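Local coordinates for protein putative oxidoreductase yhhX (PDB 3F4L) that is probably an NADP-dependent oxidoreductase of the Gfo/Idh/MocA family, perhaps acting as a scyllo-inositol dehydrogenase, at residues F268-V280 / V285-D297. Numbering follows the deposited sequence.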
loop_
_atom_site.group_PDB
_atom_site.type_symbol
_atom_site.label_atom_id
_atom_site.label_comp_id
_atom_site.label_asym_id
_atom_site.label_seq_id
_atom_site.Cartn_x
_atom_site.Cartn_y
_atom_site.Cartn_z
ATOM N N PHE A 268 22.307 24.228 4.319
ATOM C CA PHE A 268 21.765 23.249 5.269
ATOM C C PHE A 268 20.412 22.726 4.800
ATOM O O PHE A 268 19.519 23.500 4.464
ATOM C CB PHE A 268 21.586 23.860 6.668
ATOM C CG PHE A 268 21.145 22.857 7.716
ATOM C CD1 PHE A 268 22.017 21.857 8.152
ATOM C CD2 PHE A 268 19.849 22.889 8.238
ATOM C CE1 PHE A 268 21.605 20.899 9.092
ATOM C CE2 PHE A 268 19.428 21.935 9.180
ATOM C CZ PHE A 268 20.309 20.940 9.604
ATOM N N ALA A 269 20.273 21.408 4.773
ATOM C CA ALA A 269 19.029 20.777 4.360
ATOM C C ALA A 269 18.548 21.246 2.986
ATOM O O ALA A 269 17.346 21.334 2.744
ATOM C CB ALA A 269 17.946 21.025 5.417
ATOM N N ALA A 270 19.488 21.549 2.091
ATOM C CA ALA A 270 19.138 21.982 0.735
ATOM C C ALA A 270 18.286 20.878 0.122
ATOM O O ALA A 270 18.663 19.714 0.152
ATOM C CB ALA A 270 20.405 22.208 -0.107
ATOM N N ASP A 271 17.140 21.247 -0.436
ATOM C CA ASP A 271 16.230 20.265 -1.017
ATOM C C ASP A 271 15.740 20.743 -2.382
ATOM O O ASP A 271 15.279 21.874 -2.520
ATOM C CB ASP A 271 15.037 20.076 -0.072
ATOM C CG ASP A 271 14.250 18.813 -0.351
ATOM O OD1 ASP A 271 14.069 18.466 -1.540
ATOM O OD2 ASP A 271 13.799 18.176 0.630
ATOM N N ASP A 272 15.836 19.885 -3.390
ATOM C CA ASP A 272 15.389 20.260 -4.727
ATOM C C ASP A 272 14.162 19.473 -5.178
ATOM O O ASP A 272 13.827 19.433 -6.362
ATOM C CB ASP A 272 16.534 20.098 -5.729
ATOM C CG ASP A 272 17.535 21.244 -5.652
ATOM O OD1 ASP A 272 17.186 22.367 -6.087
ATOM O OD2 ASP A 272 18.659 21.030 -5.143
ATOM N N SER A 273 13.494 18.843 -4.222
ATOM C CA SER A 273 12.290 18.081 -4.524
ATOM C C SER A 273 11.106 19.025 -4.407
ATOM O O SER A 273 11.238 20.159 -3.926
ATOM C CB SER A 273 12.118 16.926 -3.535
ATOM O OG SER A 273 11.930 17.407 -2.213
ATOM N N VAL A 274 9.945 18.563 -4.844
ATOM C CA VAL A 274 8.751 19.386 -4.764
ATOM C C VAL A 274 7.555 18.495 -4.554
ATOM O O VAL A 274 7.567 17.337 -4.956
ATOM C CB VAL A 274 8.515 20.200 -6.061
ATOM C CG1 VAL A 274 9.529 21.319 -6.173
ATOM C CG2 VAL A 274 8.603 19.278 -7.276
ATOM N N GLY A 275 6.535 19.032 -3.898
ATOM C CA GLY A 275 5.319 18.274 -3.687
ATOM C C GLY A 275 4.454 18.534 -4.904
ATOM O O GLY A 275 4.375 19.671 -5.382
ATOM N N VAL A 276 3.821 17.496 -5.434
ATOM C CA VAL A 276 2.980 17.685 -6.605
ATOM C C VAL A 276 1.531 17.511 -6.203
ATOM O O VAL A 276 1.175 16.592 -5.459
ATOM C CB VAL A 276 3.344 16.696 -7.732
ATOM C CG1 VAL A 276 2.415 16.884 -8.919
ATOM C CG2 VAL A 276 4.785 16.932 -8.172
ATOM N N LEU A 277 0.705 18.414 -6.704
ATOM C CA LEU A 277 -0.709 18.416 -6.405
ATOM C C LEU A 277 -1.502 18.466 -7.710
ATOM O O LEU A 277 -1.101 19.115 -8.680
ATOM C CB LEU A 277 -1.011 19.647 -5.542
ATOM C CG LEU A 277 -2.279 19.845 -4.720
ATOM C CD1 LEU A 277 -2.425 18.754 -3.674
ATOM C CD2 LEU A 277 -2.194 21.208 -4.037
ATOM N N GLU A 278 -2.616 17.748 -7.740
ATOM C CA GLU A 278 -3.495 17.746 -8.899
ATOM C C GLU A 278 -4.884 17.592 -8.326
ATOM O O GLU A 278 -5.205 16.564 -7.727
ATOM C CB GLU A 278 -3.192 16.585 -9.855
ATOM C CG GLU A 278 -3.948 16.718 -11.171
ATOM C CD GLU A 278 -3.553 15.688 -12.219
ATOM O OE1 GLU A 278 -2.343 15.508 -12.466
ATOM O OE2 GLU A 278 -4.464 15.068 -12.810
ATOM N N TYR A 279 -5.701 18.625 -8.489
ATOM C CA TYR A 279 -7.051 18.598 -7.955
ATOM C C TYR A 279 -8.051 19.284 -8.876
ATOM O O TYR A 279 -7.676 19.997 -9.821
ATOM C CB TYR A 279 -7.082 19.273 -6.581
ATOM C CG TYR A 279 -6.690 20.738 -6.617
ATOM C CD1 TYR A 279 -5.352 21.121 -6.659
ATOM C CD2 TYR A 279 -7.663 21.740 -6.617
ATOM C CE1 TYR A 279 -4.987 22.459 -6.699
ATOM C CE2 TYR A 279 -7.309 23.086 -6.657
ATOM C CZ TYR A 279 -5.968 23.437 -6.696
ATOM O OH TYR A 279 -5.600 24.759 -6.711
ATOM N N VAL A 280 -9.327 19.059 -8.589
ATOM C CA VAL A 280 -10.411 19.650 -9.367
ATOM C C VAL A 280 -10.920 20.860 -8.577
ATOM O O VAL A 280 -11.384 20.703 -7.449
ATOM C CB VAL A 280 -11.559 18.629 -9.551
ATOM C CG1 VAL A 280 -12.655 19.215 -10.429
ATOM C CG2 VAL A 280 -11.015 17.332 -10.153
ATOM N N VAL A 285 -12.444 22.512 -13.136
ATOM C CA VAL A 285 -11.224 22.416 -13.935
ATOM C C VAL A 285 -10.114 21.712 -13.150
ATOM O O VAL A 285 -9.993 21.895 -11.940
ATOM C CB VAL A 285 -10.721 23.827 -14.341
ATOM C CG1 VAL A 285 -9.398 23.723 -15.082
ATOM C CG2 VAL A 285 -11.766 24.522 -15.226
ATOM N N THR A 286 -9.313 20.899 -13.834
ATOM C CA THR A 286 -8.219 20.217 -13.156
ATOM C C THR A 286 -7.033 21.174 -13.054
ATOM O O THR A 286 -6.596 21.744 -14.056
ATOM C CB THR A 286 -7.797 18.923 -13.898
ATOM O OG1 THR A 286 -8.774 17.897 -13.668
ATOM C CG2 THR A 286 -6.443 18.427 -13.394
ATOM N N VAL A 287 -6.540 21.362 -11.833
ATOM C CA VAL A 287 -5.415 22.251 -11.582
ATOM C C VAL A 287 -4.180 21.477 -11.107
ATOM O O VAL A 287 -4.268 20.560 -10.289
ATOM C CB VAL A 287 -5.783 23.321 -10.521
ATOM C CG1 VAL A 287 -4.563 24.118 -10.121
ATOM C CG2 VAL A 287 -6.841 24.242 -11.074
ATOM N N ARG A 288 -3.027 21.866 -11.634
ATOM C CA ARG A 288 -1.772 21.241 -11.282
ATOM C C ARG A 288 -0.939 22.274 -10.512
ATOM O O ARG A 288 -0.833 23.432 -10.925
ATOM C CB ARG A 288 -1.060 20.815 -12.563
ATOM C CG ARG A 288 -0.141 19.632 -12.423
ATOM C CD ARG A 288 -0.580 18.497 -13.342
ATOM N NE ARG A 288 0.402 17.417 -13.366
ATOM C CZ ARG A 288 0.806 16.744 -12.291
ATOM N NH1 ARG A 288 0.311 17.037 -11.096
ATOM N NH2 ARG A 288 1.709 15.781 -12.409
ATOM N N GLU A 289 -0.357 21.849 -9.395
ATOM C CA GLU A 289 0.462 22.718 -8.557
ATOM C C GLU A 289 1.728 22.002 -8.108
ATOM O O GLU A 289 1.687 20.825 -7.752
ATOM C CB GLU A 289 -0.300 23.111 -7.287
ATOM C CG GLU A 289 -0.727 24.546 -7.176
ATOM C CD GLU A 289 -1.015 24.937 -5.730
ATOM O OE1 GLU A 289 -0.087 25.426 -5.048
ATOM O OE2 GLU A 289 -2.162 24.740 -5.270
ATOM N N GLU A 290 2.853 22.705 -8.131
ATOM C CA GLU A 290 4.101 22.134 -7.647
ATOM C C GLU A 290 4.427 22.975 -6.434
ATOM O O GLU A 290 4.606 24.185 -6.546
ATOM C CB GLU A 290 5.223 22.223 -8.688
ATOM C CG GLU A 290 5.145 21.148 -9.769
ATOM C CD GLU A 290 6.488 20.868 -10.428
ATOM O OE1 GLU A 290 7.161 21.838 -10.841
ATOM O OE2 GLU A 290 6.868 19.676 -10.537
HETATM N N MSE A 291 4.464 22.328 -5.274
HETATM C CA MSE A 291 4.732 22.997 -4.003
HETATM C C MSE A 291 6.193 22.884 -3.593
HETATM O O MSE A 291 6.776 21.796 -3.620
HETATM C CB MSE A 291 3.889 22.373 -2.885
HETATM C CG MSE A 291 2.392 22.500 -3.038
HETATM SE SE MSE A 291 1.475 21.183 -1.933
HETATM C CE MSE A 291 1.742 21.985 -0.187
ATOM N N LYS A 292 6.780 24.007 -3.203
ATOM C CA LYS A 292 8.162 23.993 -2.748
ATOM C C LYS A 292 8.104 23.443 -1.321
ATOM O O LYS A 292 7.263 23.859 -0.528
ATOM C CB LYS A 292 8.739 25.411 -2.767
ATOM C CG LYS A 292 10.232 25.475 -2.501
ATOM C CD LYS A 292 10.845 26.757 -3.066
ATOM C CE LYS A 292 10.196 28.002 -2.475
ATOM N NZ LYS A 292 10.399 28.075 -1.002
ATOM N N PRO A 293 8.984 22.490 -0.984
ATOM C CA PRO A 293 9.001 21.900 0.356
ATOM C C PRO A 293 9.004 22.944 1.460
ATOM O O PRO A 293 9.772 23.900 1.411
ATOM C CB PRO A 293 10.290 21.091 0.362
ATOM C CG PRO A 293 10.459 20.710 -1.060
ATOM C CD PRO A 293 10.112 21.981 -1.785
ATOM N N GLU A 294 8.133 22.764 2.446
ATOM C CA GLU A 294 8.091 23.674 3.580
ATOM C C GLU A 294 9.420 23.423 4.277
ATOM O O GLU A 294 9.929 22.307 4.235
ATOM C CB GLU A 294 6.926 23.319 4.505
ATOM C CG GLU A 294 5.556 23.547 3.890
ATOM C CD GLU A 294 5.279 25.015 3.607
ATOM O OE1 GLU A 294 5.263 25.823 4.564
ATOM O OE2 GLU A 294 5.080 25.364 2.425
HETATM N N MSE A 295 9.996 24.447 4.899
HETATM C CA MSE A 295 11.283 24.278 5.571
HETATM C C MSE A 295 11.161 23.501 6.881
HETATM O O MSE A 295 10.348 23.837 7.747
HETATM C CB MSE A 295 11.915 25.638 5.857
HETATM C CG MSE A 295 13.380 25.564 6.280
HETATM SE SE MSE A 295 13.966 27.174 7.199
HETATM C CE MSE A 295 14.717 26.366 8.795
ATOM N N GLY A 296 11.978 22.466 7.021
ATOM C CA GLY A 296 11.953 21.664 8.232
ATOM C C GLY A 296 12.981 22.179 9.224
ATOM O O GLY A 296 14.014 22.729 8.824
ATOM N N ASP A 297 12.706 22.004 10.514
ATOM C CA ASP A 297 13.622 22.460 11.553
ATOM C C ASP A 297 13.343 21.723 12.865
ATOM O O ASP A 297 12.375 22.037 13.572
ATOM C CB ASP A 297 13.476 23.980 11.734
ATOM C CG ASP A 297 14.407 24.545 12.801
ATOM O OD1 ASP A 297 15.348 23.843 13.219
ATOM O OD2 ASP A 297 14.201 25.705 13.218
#
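Tyr-279 lays its ring alongside Val-287: Val-287 CB stands 4.1 Å from the centroid of the Tyr-279 ring, 21° off the normal, a CH-pi contact over one face. The ring leans across the strand because CG sits between the backbone N and the carbonyl carbon (chi1 62°), which also brings Tyr-279 OH to 3.6 Å from Val-287 CG1. On the same face of the sheet, Leu-277 and Glu-289 run side by side, with Leu-277 CD2 3.7 Å from Glu-289 OE2; that oxygen has its salt bridge with Lys-142. With an alanine at Tyr-279 the ring is gone, and Val-287 is likely to lose its aromatic cover, with a gap left beside the Glu-289 carboxylate.

On the face that holds Val-276, Glu-278 and Arg-288, the charged side chains cross. Arg-288, bent at chi2, brings its guanidinium up to Val-276 CG1 and sets one face against Glu-278 OE1. Glu-278 OE1 lies 3.4 Å from Arg-288 NH1 but above the guanidinium plane, so this salt bridge works by charge alone; Glu-278 OE2 pairs with Lys-230 of the second subunit.

Six backbone hydrogen bonds fix the register, among them Val-287 N to Tyr-279 O at 2.7 Å. Beyond the strands, Pro-293 CG rests 3.8 Å from Ser-273 OG. With axes at 161°, strands 275-280 and 286-291 form an antiparallel beta hairpin at one margin of the mixed sheet in the C-terminal alpha/beta domain.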